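PDB 3UP8: putative 2,5-diketo-D-gluconic acid reductase B from Sinorhizobium meliloti, which probably catalyses the NADPH-dependent reduction of small carbonyl compounds such as methylglyoxal (to hydroxyacetone) and 2,5-diketo-D-gluconate, as an aldo/keto reductase. Local coordinates for residues T66-G71 with D111-K116; D99-D104 with L125-P130; T163-A168 with T190-T195; Y207-G212 with T230-A235; L236-Q241 with E271-V276. All coordinates share one frame; numbering follows the deposited sequence.

Interaction 1 of 5, residues T66-G71 with D111-K116; sequences TAQIYG and DESLRK. With ACT (acetate ion), chain C.
Just past barrel strand 63-65, Q68 reaches across to S113 on helix 103-117. With CG beside the backbone N and the chain extended past it (chi2 169°), the amide Q68 NE2 donates to S113 OG at 3.2 Å, nearly in the amide plane and fairly straight at 156°. The aliphatic Q68 CG also rests 3.3 Å from S113 OG. Glutamine suits the place because one amide offers both polarities: OE1 accepts from N100 and the backbone of W97, NE2 also reaches S109, and S113 OG is held chiefly by E73. A leucine here would probably leave S113 without this donor and N100 without its acceptor. Two residues on, in the type I turn Q68-G71, Y70 is the predicted proton donor. Its ring carries A67 CB over the centre of one face, and Y70 OH donates to an acetate O at 2.6 Å and meets K95. The chemistry is consistent with a polar network that holds the turn bearing the predicted catalytic tyrosine.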
# COMPACT_ATOMS: atom_id res chain seq x y z
N THR A 66 1.32 -6.50 4.38
CA THR A 66 0.62 -7.79 4.42
C THR A 66 -0.83 -7.59 4.92
O THR A 66 -1.29 -6.44 5.04
CB THR A 66 1.43 -8.84 5.23
OG1 THR A 66 0.85 -10.15 5.11
CG2 THR A 66 1.54 -8.44 6.71
N ALA A 67 -1.56 -8.68 5.15
CA ALA A 67 -2.97 -8.63 5.55
C ALA A 67 -3.33 -9.94 6.20
O ALA A 67 -2.76 -10.97 5.88
CB ALA A 67 -3.87 -8.39 4.35
N GLN A 68 -4.31 -9.92 7.10
CA GLN A 68 -4.81 -11.15 7.70
C GLN A 68 -5.26 -12.15 6.63
O GLN A 68 -4.90 -13.33 6.68
CB GLN A 68 -5.95 -10.85 8.66
CG GLN A 68 -5.47 -10.20 9.94
CD GLN A 68 -6.59 -9.64 10.82
OE1 GLN A 68 -7.77 -9.67 10.46
NE2 GLN A 68 -6.21 -9.14 11.98
N ILE A 69 -6.00 -11.66 5.63
CA ILE A 69 -6.60 -12.53 4.60
C ILE A 69 -5.60 -13.14 3.62
O ILE A 69 -5.91 -14.16 3.02
CB ILE A 69 -7.73 -11.83 3.80
CG1 ILE A 69 -8.61 -12.85 3.06
CG2 ILE A 69 -7.17 -10.80 2.81
CD1 ILE A 69 -9.34 -13.84 3.98
N TYR A 70 -4.43 -12.52 3.45
CA TYR A 70 -3.43 -13.09 2.52
C TYR A 70 -2.90 -14.42 3.00
O TYR A 70 -2.44 -15.21 2.20
CB TYR A 70 -2.22 -12.17 2.27
CG TYR A 70 -2.50 -10.77 1.84
CD1 TYR A 70 -3.70 -10.42 1.20
CD2 TYR A 70 -1.55 -9.78 2.03
CE1 TYR A 70 -3.94 -9.10 0.80
CE2 TYR A 70 -1.78 -8.47 1.65
CZ TYR A 70 -2.98 -8.13 1.05
OH TYR A 70 -3.17 -6.81 0.68
N GLY A 71 -2.95 -14.67 4.31
CA GLY A 71 -2.48 -15.94 4.85
C GLY A 71 -0.97 -16.10 4.89
O GLY A 71 -0.46 -17.20 5.03
N ASP A 111 -4.14 -9.20 18.08
CA ASP A 111 -3.21 -9.99 18.89
C ASP A 111 -2.71 -11.21 18.12
O ASP A 111 -1.54 -11.58 18.24
CB ASP A 111 -3.88 -10.43 20.20
CG ASP A 111 -4.01 -9.31 21.20
OD1 ASP A 111 -3.34 -8.26 21.05
OD2 ASP A 111 -4.80 -9.48 22.16
N GLU A 112 -3.59 -11.83 17.34
CA GLU A 112 -3.23 -13.01 16.57
C GLU A 112 -2.25 -12.65 15.45
O GLU A 112 -1.27 -13.34 15.25
CB GLU A 112 -4.48 -13.69 16.00
CG GLU A 112 -4.21 -14.91 15.10
CD GLU A 112 -3.76 -16.16 15.88
OE1 GLU A 112 -3.94 -16.22 17.12
OE2 GLU A 112 -3.22 -17.10 15.25
N SER A 113 -2.51 -11.54 14.74
CA SER A 113 -1.57 -11.02 13.74
C SER A 113 -0.19 -10.82 14.34
O SER A 113 0.84 -11.20 13.74
CB SER A 113 -2.06 -9.68 13.17
OG SER A 113 -3.08 -9.89 12.22
N LEU A 114 -0.15 -10.22 15.52
CA LEU A 114 1.12 -9.91 16.18
C LEU A 114 1.89 -11.18 16.58
O LEU A 114 3.13 -11.21 16.55
CB LEU A 114 0.89 -8.97 17.35
CG LEU A 114 0.43 -7.56 16.90
CD1 LEU A 114 0.09 -6.68 18.10
CD2 LEU A 114 1.52 -6.90 16.09
N ARG A 115 1.15 -12.23 16.92
CA ARG A 115 1.79 -13.52 17.18
C ARG A 115 2.46 -14.04 15.91
O ARG A 115 3.60 -14.54 15.97
CB ARG A 115 0.81 -14.55 17.74
CG ARG A 115 0.38 -14.25 19.18
CD ARG A 115 -0.41 -15.40 19.82
NE ARG A 115 -1.81 -15.43 19.40
CZ ARG A 115 -2.79 -14.71 19.96
NH1 ARG A 115 -2.54 -13.89 20.97
NH2 ARG A 115 -4.03 -14.82 19.49
N LYS A 116 1.76 -13.94 14.77
CA LYS A 116 2.30 -14.42 13.48
C LYS A 116 3.49 -13.57 13.02
O LYS A 116 4.49 -14.09 12.52
CB LYS A 116 1.22 -14.47 12.39
CG LYS A 116 0.06 -15.45 12.68
CD LYS A 116 -0.75 -15.68 11.42
CE LYS A 116 -1.77 -16.81 11.58
NZ LYS A 116 -3.12 -16.30 12.01
C ACT C . -5.65 -6.40 -1.67
O ACT C . -4.52 -5.94 -1.40
OXT ACT C . -6.11 -7.18 -0.83
CH3 ACT C . -6.42 -6.04 -2.90

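Interaction 2 of 5, residues D99-D104 with L125-P130; sequences DNYRHD and LLLHWP. With ACT (acetate ion), chain C.
Y101 reaches from the loop before helix 103-117 to the end of strand 122-127, where it meets L127, H128 and W129. Its CB points toward that strand. Along one side of the ring, Y101 CE2 packs 4.1 Å from L127 CD2; along the other, Y101 CE1 lies 3.4 Å from W129 O, which sits at the ring edge. Both segments belong to the beta-alpha-beta unit of strand 91-96, helix 103-117 and strand 122-127, one of the repeating crossovers of the TIM barrel. At the tip, Y101 OH donates to W129 O at 2.6 Å, in the carbonyl plane on a lone pair (C=O...donor angle 139°), and lies 3.6 Å from L127 CB; tyrosine suits the place because its hydroxyl answers this carbonyl while its flat ring packs on a leucine. A phenylalanine in its place would probably leave W129 O without this donor. Beside this carbonyl, H128, predicted to bind substrate, donates from NE2 to acetate OXT at 2.7 Å.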
# COMPACT_ATOMS: atom_id res chain seq x y z
N ASP A 99 -14.19 -10.21 8.31
CA ASP A 99 -14.84 -11.18 9.22
C ASP A 99 -14.51 -10.86 10.68
O ASP A 99 -15.15 -11.36 11.61
CB ASP A 99 -14.38 -12.62 8.91
CG ASP A 99 -14.94 -13.16 7.59
OD1 ASP A 99 -15.88 -12.56 7.02
OD2 ASP A 99 -14.43 -14.20 7.14
N ASN A 100 -13.49 -10.04 10.88
CA ASN A 100 -13.02 -9.71 12.21
C ASN A 100 -13.44 -8.31 12.67
O ASN A 100 -12.85 -7.76 13.60
CB ASN A 100 -11.50 -9.85 12.27
CG ASN A 100 -11.03 -11.27 11.99
OD1 ASN A 100 -11.70 -12.24 12.31
ND2 ASN A 100 -9.85 -11.38 11.37
N TYR A 101 -14.45 -7.73 12.03
CA TYR A 101 -14.81 -6.34 12.30
C TYR A 101 -15.54 -6.04 13.62
O TYR A 101 -15.38 -4.96 14.16
CB TYR A 101 -15.60 -5.76 11.13
CG TYR A 101 -14.72 -5.25 10.00
CD1 TYR A 101 -15.30 -4.75 8.84
CD2 TYR A 101 -13.32 -5.26 10.09
CE1 TYR A 101 -14.53 -4.25 7.80
CE2 TYR A 101 -12.53 -4.77 9.04
CZ TYR A 101 -13.15 -4.27 7.89
OH TYR A 101 -12.43 -3.76 6.84
N ARG A 102 -16.33 -6.98 14.13
CA ARG A 102 -16.97 -6.75 15.43
C ARG A 102 -15.91 -6.57 16.51
O ARG A 102 -14.86 -7.24 16.48
CB ARG A 102 -17.93 -7.88 15.78
CG ARG A 102 -19.08 -8.02 14.78
CD ARG A 102 -20.21 -8.90 15.30
NE ARG A 102 -20.47 -8.67 16.72
CZ ARG A 102 -21.37 -9.34 17.45
NH1 ARG A 102 -22.12 -10.29 16.89
NH2 ARG A 102 -21.51 -9.08 18.74
N HIS A 103 -16.16 -5.68 17.47
CA HIS A 103 -15.14 -5.28 18.46
C HIS A 103 -14.28 -6.43 19.01
O HIS A 103 -13.05 -6.39 18.91
CB HIS A 103 -15.76 -4.51 19.64
CG HIS A 103 -14.76 -4.20 20.71
ND1 HIS A 103 -14.60 -4.99 21.83
CD2 HIS A 103 -13.81 -3.24 20.78
CE1 HIS A 103 -13.63 -4.49 22.58
NE2 HIS A 103 -13.14 -3.43 21.97
N ASP A 104 -14.92 -7.43 19.62
CA ASP A 104 -14.16 -8.50 20.29
C ASP A 104 -13.30 -9.33 19.31
O ASP A 104 -12.17 -9.65 19.63
CB ASP A 104 -15.06 -9.40 21.13
CG ASP A 104 -15.61 -8.70 22.40
OD1 ASP A 104 -15.38 -7.48 22.62
OD2 ASP A 104 -16.28 -9.38 23.19
N LEU A 125 -2.05 -0.25 10.69
CA LEU A 125 -3.15 -1.21 10.63
C LEU A 125 -4.29 -0.59 9.85
O LEU A 125 -4.73 0.52 10.16
CB LEU A 125 -3.62 -1.62 12.03
CG LEU A 125 -4.71 -2.69 12.12
CD1 LEU A 125 -4.17 -4.04 11.65
CD2 LEU A 125 -5.30 -2.82 13.53
N LEU A 126 -4.76 -1.32 8.83
CA LEU A 126 -5.83 -0.82 7.97
C LEU A 126 -7.08 -1.67 8.12
O LEU A 126 -7.02 -2.87 8.40
CB LEU A 126 -5.39 -0.83 6.50
CG LEU A 126 -4.02 -0.26 6.12
CD1 LEU A 126 -3.82 -0.39 4.61
CD2 LEU A 126 -3.87 1.20 6.54
N LEU A 127 -8.22 -1.03 7.92
CA LEU A 127 -9.44 -1.72 7.61
C LEU A 127 -9.33 -2.09 6.14
O LEU A 127 -9.16 -1.20 5.27
CB LEU A 127 -10.67 -0.82 7.87
CG LEU A 127 -10.74 -0.19 9.27
CD1 LEU A 127 -11.86 0.86 9.37
CD2 LEU A 127 -10.90 -1.27 10.37
N HIS A 128 -9.44 -3.38 5.85
CA HIS A 128 -9.14 -3.89 4.51
C HIS A 128 -10.15 -3.47 3.44
O HIS A 128 -9.77 -3.10 2.33
CB HIS A 128 -8.99 -5.43 4.55
CG HIS A 128 -8.12 -5.98 3.47
ND1 HIS A 128 -7.42 -7.16 3.61
CD2 HIS A 128 -7.81 -5.50 2.23
CE1 HIS A 128 -6.73 -7.40 2.50
NE2 HIS A 128 -6.95 -6.41 1.66
N TRP A 129 -11.44 -3.49 3.80
CA TRP A 129 -12.52 -3.13 2.89
C TRP A 129 -13.59 -2.39 3.68
O TRP A 129 -13.76 -2.67 4.87
CB TRP A 129 -13.13 -4.38 2.24
CG TRP A 129 -12.22 -4.98 1.20
CD1 TRP A 129 -11.28 -5.94 1.40
CD2 TRP A 129 -12.16 -4.63 -0.18
NE1 TRP A 129 -10.63 -6.22 0.22
CE2 TRP A 129 -11.15 -5.42 -0.77
CE3 TRP A 129 -12.86 -3.72 -0.99
CZ2 TRP A 129 -10.82 -5.33 -2.12
CZ3 TRP A 129 -12.53 -3.64 -2.34
CH2 TRP A 129 -11.51 -4.43 -2.88
N PRO A 130 -14.32 -1.46 3.03
CA PRO A 130 -15.39 -0.69 3.70
C PRO A 130 -16.71 -1.45 3.91
O PRO A 130 -17.43 -1.17 4.88
CB PRO A 130 -15.62 0.49 2.76
CG PRO A 130 -15.28 -0.06 1.41
CD PRO A 130 -14.09 -0.97 1.66
C ACT C . -5.65 -6.40 -1.67
O ACT C . -4.52 -5.94 -1.40
OXT ACT C . -6.11 -7.18 -0.83
CH3 ACT C . -6.42 -6.04 -2.90

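Interaction 3 of 5, residues T163-A168 with T190-T195; sequences TQMEEA and TKVLQT
The carboxylate of E166 is the flat side-chain group that takes part here, and it meets T195 through OE2, which lies 3.9 Å from the methyl CG2 of that threonine. The extended chain of E166 crosses T195 at about a right angle, and the charge of the group is answered by a salt bridge to R198 on the same helix as T195. No ring enters the contact; the remainder is aliphatic and selenium surface. M165, a selenomethionine in this crystal, points toward helix 190-199 and bends at its last torsion (chi3 67°). The turn brings M165 CE to 3.8 Å from T195 CG2 and to 3.6 Å from the backbone V192 O, while SE touches V192 CG1 at 4.0 Å. A long, flexible, unbranched side chain suits this position because it can span segments whose axes come no nearer than 10.4 Å. T195 is equally apt: its OG1 turns back to make a weak bond to K191 O, leaving the methyl to face M165 and E166. With an angle of only 17° between them, the two segments run nearly parallel, as expected of successive outer helices of a TIM barrel. Strand 176-182 links them on the inside, M165 also packs on A196 and L199 further along helix 190-199, and helix 136-148 flanks helix 162-171 through contacts of E167 with M136 and A168 with I140.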
# COMPACT_ATOMS: atom_id res chain seq x y z
N THR A 163 -16.43 9.52 0.24
CA THR A 163 -17.44 9.69 1.26
C THR A 163 -17.00 8.98 2.54
O THR A 163 -17.10 9.52 3.64
CB THR A 163 -18.82 9.16 0.79
OG1 THR A 163 -19.18 9.83 -0.42
CG2 THR A 163 -19.88 9.44 1.84
N GLN A 164 -16.47 7.77 2.38
CA GLN A 164 -16.04 6.96 3.52
C GLN A 164 -14.73 7.46 4.13
O GLN A 164 -14.49 7.28 5.33
CB GLN A 164 -15.93 5.50 3.10
CG GLN A 164 -17.28 4.93 2.63
CD GLN A 164 -17.14 3.65 1.84
OE1 GLN A 164 -16.11 3.39 1.18
NE2 GLN A 164 -18.16 2.82 1.90
N MSE A 165 -13.88 8.06 3.29
CA MSE A 165 -12.65 8.66 3.75
C MSE A 165 -13.00 9.81 4.69
O MSE A 165 -12.44 9.92 5.78
CB MSE A 165 -11.82 9.18 2.57
CG MSE A 165 -11.22 8.06 1.69
SE MSE A 165 -10.56 8.77 -0.02
CE MSE A 165 -9.11 9.81 0.67
N GLU A 166 -13.94 10.65 4.26
CA GLU A 166 -14.37 11.80 5.06
C GLU A 166 -14.97 11.30 6.36
O GLU A 166 -14.68 11.85 7.42
CB GLU A 166 -15.34 12.69 4.27
CG GLU A 166 -14.64 13.51 3.17
CD GLU A 166 -15.57 13.99 2.04
OE1 GLU A 166 -16.82 14.00 2.22
OE2 GLU A 166 -15.03 14.35 0.96
N GLU A 167 -15.80 10.25 6.28
CA GLU A 167 -16.43 9.67 7.46
C GLU A 167 -15.38 9.10 8.42
O GLU A 167 -15.43 9.36 9.61
CB GLU A 167 -17.48 8.60 7.10
CG GLU A 167 -18.05 7.87 8.32
CD GLU A 167 -19.08 6.79 7.99
OE1 GLU A 167 -18.88 6.02 7.02
OE2 GLU A 167 -20.08 6.69 8.73
N ALA A 168 -14.43 8.33 7.90
CA ALA A 168 -13.35 7.79 8.74
C ALA A 168 -12.54 8.87 9.46
O ALA A 168 -12.31 8.78 10.67
CB ALA A 168 -12.44 6.84 7.94
N THR A 190 -8.40 10.60 -9.50
CA THR A 190 -8.46 12.05 -9.28
C THR A 190 -9.23 12.45 -8.02
O THR A 190 -8.69 13.16 -7.18
CB THR A 190 -9.05 12.77 -10.53
OG1 THR A 190 -8.13 12.64 -11.61
CG2 THR A 190 -9.31 14.25 -10.24
N LYS A 191 -10.46 11.99 -7.88
CA LYS A 191 -11.29 12.38 -6.73
C LYS A 191 -10.70 11.86 -5.41
O LYS A 191 -10.59 12.61 -4.44
CB LYS A 191 -12.74 11.89 -6.88
CG LYS A 191 -13.58 12.62 -7.94
CD LYS A 191 -15.06 12.16 -7.82
CE LYS A 191 -15.88 12.53 -9.07
NZ LYS A 191 -17.28 12.02 -8.99
N VAL A 192 -10.30 10.59 -5.39
CA VAL A 192 -9.67 10.02 -4.20
C VAL A 192 -8.41 10.79 -3.78
O VAL A 192 -8.23 11.11 -2.60
CB VAL A 192 -9.40 8.50 -4.40
CG1 VAL A 192 -8.45 7.96 -3.34
CG2 VAL A 192 -10.75 7.72 -4.37
N LEU A 193 -7.54 11.11 -4.75
CA LEU A 193 -6.33 11.88 -4.45
C LEU A 193 -6.63 13.25 -3.87
O LEU A 193 -5.96 13.70 -2.93
CB LEU A 193 -5.47 12.06 -5.71
CG LEU A 193 -4.33 11.10 -5.96
CD1 LEU A 193 -3.80 11.34 -7.39
CD2 LEU A 193 -3.22 11.26 -4.91
N GLN A 194 -7.62 13.92 -4.45
CA GLN A 194 -7.98 15.27 -4.02
C GLN A 194 -8.52 15.24 -2.60
O GLN A 194 -8.18 16.10 -1.79
CB GLN A 194 -8.97 15.92 -5.01
CG GLN A 194 -8.35 16.08 -6.43
CD GLN A 194 -9.24 16.81 -7.44
OE1 GLN A 194 -10.46 16.64 -7.47
NE2 GLN A 194 -8.61 17.61 -8.31
N THR A 195 -9.35 14.25 -2.29
CA THR A 195 -9.87 14.09 -0.93
C THR A 195 -8.74 13.74 0.03
O THR A 195 -8.65 14.31 1.11
CB THR A 195 -11.00 13.03 -0.87
OG1 THR A 195 -12.10 13.48 -1.67
CG2 THR A 195 -11.49 12.80 0.54

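Interaction 4 of 5, residues Y207-G212 with T230-A235; sequences YAMANG and TAAQVA
The loop following barrel strand 202-206 lays A208 and M209 against the first turns of helix 231-240, joining the C-terminal end of a TIM-barrel strand to an outer helix. A type I turn, Y207-A210, presents M209, a selenomethionine here, to A232. Bends at chi2 (-59°) and chi3 (100°) fold its chain so that M209 SE sits 3.5 Å from A232 CB and CE rests 3.4 Å from A232 O. M209 CE also meets A235 CB at 4.1 Å, and A208 O lies at the same distance from that methyl. Two alanines three residues apart suit this helix face: their small methyls let the loop come close, so that the long methionine-type chain can lie over them. The helix start is fixed by a capping box, in which T230 N donates to Q233 OE1 at 2.8 Å and Q233 N to T230 OG1; T230 OG1 also meets E259. V214 of helix 213-216 touches both M209 and A235, L236 extends the helix side of the contact, and A231 and V234 pack on helix 218-227.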
# COMPACT_ATOMS: atom_id res chain seq x y z
N TYR A 207 -1.49 -2.96 -7.25
CA TYR A 207 -1.72 -3.36 -8.66
C TYR A 207 -1.14 -2.36 -9.67
O TYR A 207 -1.73 -2.12 -10.72
CB TYR A 207 -3.21 -3.60 -8.97
CG TYR A 207 -3.57 -5.06 -9.11
CD1 TYR A 207 -4.68 -5.59 -8.45
CD2 TYR A 207 -2.82 -5.92 -9.92
CE1 TYR A 207 -5.03 -6.93 -8.58
CE2 TYR A 207 -3.15 -7.27 -10.06
CZ TYR A 207 -4.27 -7.77 -9.37
OH TYR A 207 -4.61 -9.09 -9.47
N ALA A 208 0.01 -1.78 -9.33
CA ALA A 208 0.72 -0.86 -10.23
C ALA A 208 0.87 -1.40 -11.66
O ALA A 208 0.80 -0.64 -12.62
CB ALA A 208 2.09 -0.53 -9.65
N MSE A 209 1.07 -2.71 -11.80
CA MSE A 209 1.30 -3.36 -13.11
C MSE A 209 0.01 -3.64 -13.89
O MSE A 209 0.06 -4.12 -15.03
CB MSE A 209 2.07 -4.68 -12.93
CG MSE A 209 3.44 -4.57 -12.30
SE MSE A 209 4.61 -3.41 -13.33
CE MSE A 209 4.49 -1.78 -12.31
N ALA A 210 -1.13 -3.36 -13.26
CA ALA A 210 -2.46 -3.62 -13.84
C ALA A 210 -2.63 -5.04 -14.40
O ALA A 210 -3.14 -5.24 -15.51
CB ALA A 210 -2.83 -2.56 -14.87
N ASN A 211 -2.19 -6.02 -13.61
CA ASN A 211 -2.38 -7.44 -13.91
C ASN A 211 -1.72 -7.85 -15.23
O ASN A 211 -2.19 -8.76 -15.91
CB ASN A 211 -3.89 -7.76 -13.92
CG ASN A 211 -4.20 -9.20 -13.54
OD1 ASN A 211 -3.36 -9.92 -13.00
ND2 ASN A 211 -5.42 -9.62 -13.83
N GLY A 212 -0.63 -7.17 -15.59
CA GLY A 212 0.10 -7.46 -16.83
C GLY A 212 -0.05 -6.46 -17.97
O GLY A 212 0.72 -6.49 -18.93
N THR A 230 12.36 0.01 -17.94
CA THR A 230 11.27 -0.83 -18.45
C THR A 230 9.93 -0.12 -18.32
O THR A 230 9.82 0.87 -17.58
CB THR A 230 11.17 -2.19 -17.70
OG1 THR A 230 10.97 -1.96 -16.29
CG2 THR A 230 12.42 -3.04 -17.91
N ALA A 231 8.93 -0.60 -19.05
CA ALA A 231 7.56 -0.11 -18.91
C ALA A 231 7.08 -0.18 -17.43
O ALA A 231 6.37 0.71 -16.97
CB ALA A 231 6.61 -0.92 -19.81
N ALA A 232 7.49 -1.23 -16.73
CA ALA A 232 7.14 -1.45 -15.34
C ALA A 232 7.68 -0.35 -14.44
O ALA A 232 6.95 0.19 -13.60
CB ALA A 232 7.64 -2.80 -14.89
N GLN A 233 8.95 0.00 -14.64
CA GLN A 233 9.59 1.08 -13.88
C GLN A 233 8.95 2.41 -14.19
O GLN A 233 8.83 3.27 -13.31
CB GLN A 233 11.10 1.14 -14.15
CG GLN A 233 11.88 -0.05 -13.59
CD GLN A 233 13.30 -0.14 -14.16
OE1 GLN A 233 13.52 0.05 -15.36
NE2 GLN A 233 14.26 -0.45 -13.29
N VAL A 234 8.53 2.60 -15.43
CA VAL A 234 7.80 3.82 -15.81
C VAL A 234 6.49 3.96 -15.02
O VAL A 234 6.15 5.05 -14.55
CB VAL A 234 7.55 3.88 -17.33
CG1 VAL A 234 6.65 5.04 -17.69
CG2 VAL A 234 8.88 3.99 -18.07
N ALA A 235 5.75 2.87 -14.89
CA ALA A 235 4.47 2.92 -14.17
C ALA A 235 4.70 3.18 -12.68
O ALA A 235 4.01 4.01 -12.08
CB ALA A 235 3.68 1.64 -14.39

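Interaction 5 of 5, residues L236-Q241 with E271-V276; sequences LRWLVQ and EEMAAV
W238 and V276 form the tight, buried half of this contact. Methyl CG1 of V276 stands 3.5 Å from the centroid of the five-membered ring of W238, only 9° off its normal, a CH-pi contact well over the face. The indole gets there with CG anti to the backbone N (chi1 172°), and a beta-branched valine offers a compact methyl to so flat a surface. M273, a selenomethionine, makes a Met-aromatic contact of a different kind: its SE comes 3.5 Å from W238 CD1 but lies obliquely to the ring, 68° off the normal. Bends at chi2 and chi3 also put M273 CE 3.6 Å from W238 O. Toward partly exposed Q241 the fit turns polar, since Q241 NE2 lies 3.6 Å from M273 SE while donating to L268 O. Q241 OE1 accepts from R237 NE at 2.9 Å, in the carbonyl plane on a lone pair, which steadies the amide. Glutamine thus serves as a polar edge to an apolar core. Behind, L236, L239 and V240 pack on V247 of strand 245-249, the ring of Y183 meets W238, and helix 218-227 touches V276 through L220 and I223 and binds E272 through R226.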
# COMPACT_ATOMS: atom_id res chain seq x y z
N LEU A 236 5.65 2.47 -12.09
CA LEU A 236 6.07 2.68 -10.70
C LEU A 236 6.54 4.10 -10.46
O LEU A 236 6.19 4.72 -9.46
CB LEU A 236 7.18 1.71 -10.31
CG LEU A 236 6.83 0.23 -10.17
CD1 LEU A 236 8.10 -0.61 -10.12
CD2 LEU A 236 5.95 -0.05 -8.96
N ARG A 237 7.35 4.63 -11.37
CA ARG A 237 7.82 6.00 -11.26
C ARG A 237 6.67 6.99 -11.36
O ARG A 237 6.64 7.96 -10.61
CB ARG A 237 8.92 6.30 -12.29
CG ARG A 237 9.47 7.72 -12.24
CD ARG A 237 10.31 7.97 -10.98
NE ARG A 237 10.28 9.37 -10.56
CZ ARG A 237 10.96 9.87 -9.52
NH1 ARG A 237 11.76 9.08 -8.80
NH2 ARG A 237 10.86 11.16 -9.22
N TRP A 238 5.72 6.75 -12.26
CA TRP A 238 4.59 7.66 -12.44
C TRP A 238 3.79 7.79 -11.14
O TRP A 238 3.28 8.87 -10.81
CB TRP A 238 3.69 7.17 -13.57
CG TRP A 238 2.41 7.94 -13.70
CD1 TRP A 238 2.26 9.20 -14.21
CD2 TRP A 238 1.08 7.50 -13.34
NE1 TRP A 238 0.93 9.58 -14.16
CE2 TRP A 238 0.19 8.55 -13.64
CE3 TRP A 238 0.57 6.31 -12.79
CZ2 TRP A 238 -1.20 8.45 -13.42
CZ3 TRP A 238 -0.82 6.22 -12.56
CH2 TRP A 238 -1.68 7.28 -12.88
N LEU A 239 3.67 6.67 -10.42
CA LEU A 239 3.01 6.67 -9.11
C LEU A 239 3.82 7.43 -8.07
O LEU A 239 3.34 8.37 -7.44
CB LEU A 239 2.76 5.22 -8.66
CG LEU A 239 1.77 4.46 -9.56
CD1 LEU A 239 1.84 2.96 -9.30
CD2 LEU A 239 0.36 4.96 -9.33
N VAL A 240 5.09 7.04 -7.92
CA VAL A 240 5.94 7.49 -6.84
C VAL A 240 6.32 8.97 -7.01
O VAL A 240 6.61 9.66 -6.03
CB VAL A 240 7.14 6.51 -6.70
CG1 VAL A 240 8.44 7.09 -7.27
CG2 VAL A 240 7.27 6.03 -5.28
N GLN A 241 6.26 9.45 -8.25
CA GLN A 241 6.51 10.86 -8.56
C GLN A 241 5.31 11.76 -8.22
O GLN A 241 5.46 12.97 -8.11
CB GLN A 241 6.88 11.01 -10.05
CG GLN A 241 7.41 12.40 -10.45
CD GLN A 241 8.14 12.37 -11.79
OE1 GLN A 241 8.98 11.50 -12.05
NE2 GLN A 241 7.83 13.33 -12.63
N GLU A 271 5.36 16.22 -19.52
CA GLU A 271 4.61 15.73 -20.67
C GLU A 271 4.44 14.22 -20.57
O GLU A 271 3.38 13.69 -20.89
CB GLU A 271 5.34 16.09 -21.98
CG GLU A 271 5.71 17.57 -22.10
CD GLU A 271 7.10 17.79 -22.72
OE1 GLU A 271 8.01 16.96 -22.46
OE2 GLU A 271 7.28 18.79 -23.44
N GLU A 272 5.48 13.54 -20.10
CA GLU A 272 5.40 12.10 -19.86
C GLU A 272 4.37 11.75 -18.78
O GLU A 272 3.66 10.76 -18.92
CB GLU A 272 6.78 11.52 -19.56
CG GLU A 272 7.70 11.53 -20.79
CD GLU A 272 9.14 11.12 -20.53
OE1 GLU A 272 9.62 11.18 -19.36
OE2 GLU A 272 9.81 10.73 -21.52
N MSE A 273 4.26 12.59 -17.75
CA MSE A 273 3.28 12.42 -16.67
C MSE A 273 1.84 12.59 -17.17
O MSE A 273 0.97 11.77 -16.86
CB MSE A 273 3.55 13.40 -15.52
CG MSE A 273 4.85 13.15 -14.75
SE MSE A 273 4.88 11.52 -13.65
CE MSE A 273 3.48 12.12 -12.42
N ALA A 274 1.59 13.65 -17.94
CA ALA A 274 0.28 13.90 -18.55
C ALA A 274 -0.16 12.77 -19.49
O ALA A 274 -1.32 12.38 -19.48
CB ALA A 274 0.27 15.25 -19.30
N ALA A 275 0.79 12.25 -20.27
CA ALA A 275 0.53 11.17 -21.24
C ALA A 275 0.15 9.86 -20.56
O ALA A 275 -0.77 9.16 -21.01
CB ALA A 275 1.73 10.96 -22.13
N VAL A 276 0.86 9.52 -19.48
CA VAL A 276 0.52 8.31 -18.71
C VAL A 276 -0.87 8.46 -18.10
O VAL A 276 -1.65 7.51 -18.07
CB VAL A 276 1.58 7.95 -17.67
CG1 VAL A 276 1.12 6.79 -16.81
CG2 VAL A 276 2.87 7.57 -18.35

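In the fold
Interactions 1 and 2 share helix 103-117 and the predicted active site: their centres are 12 Å apart, the Q68-N100 bond links them, and Y70 CE1 packs 3.7 Å from H128 CE1. One acetate ion, probably from the crystallisation liquor, joins Y70 to H128 and may occupy the place of a substrate's polar group. Interactions 4 and 5 form a second cluster on helix 231-240, their centres about 11 Å apart, where A208 CB touches L239 CD1 at 3.5 Å, on the opposite side of the chain's centre from the first pair. Interaction 3 lies away from the annotated sites, yet touches interaction 2 where P130 CB meets Q164 OE1, their centres 19 Å apart.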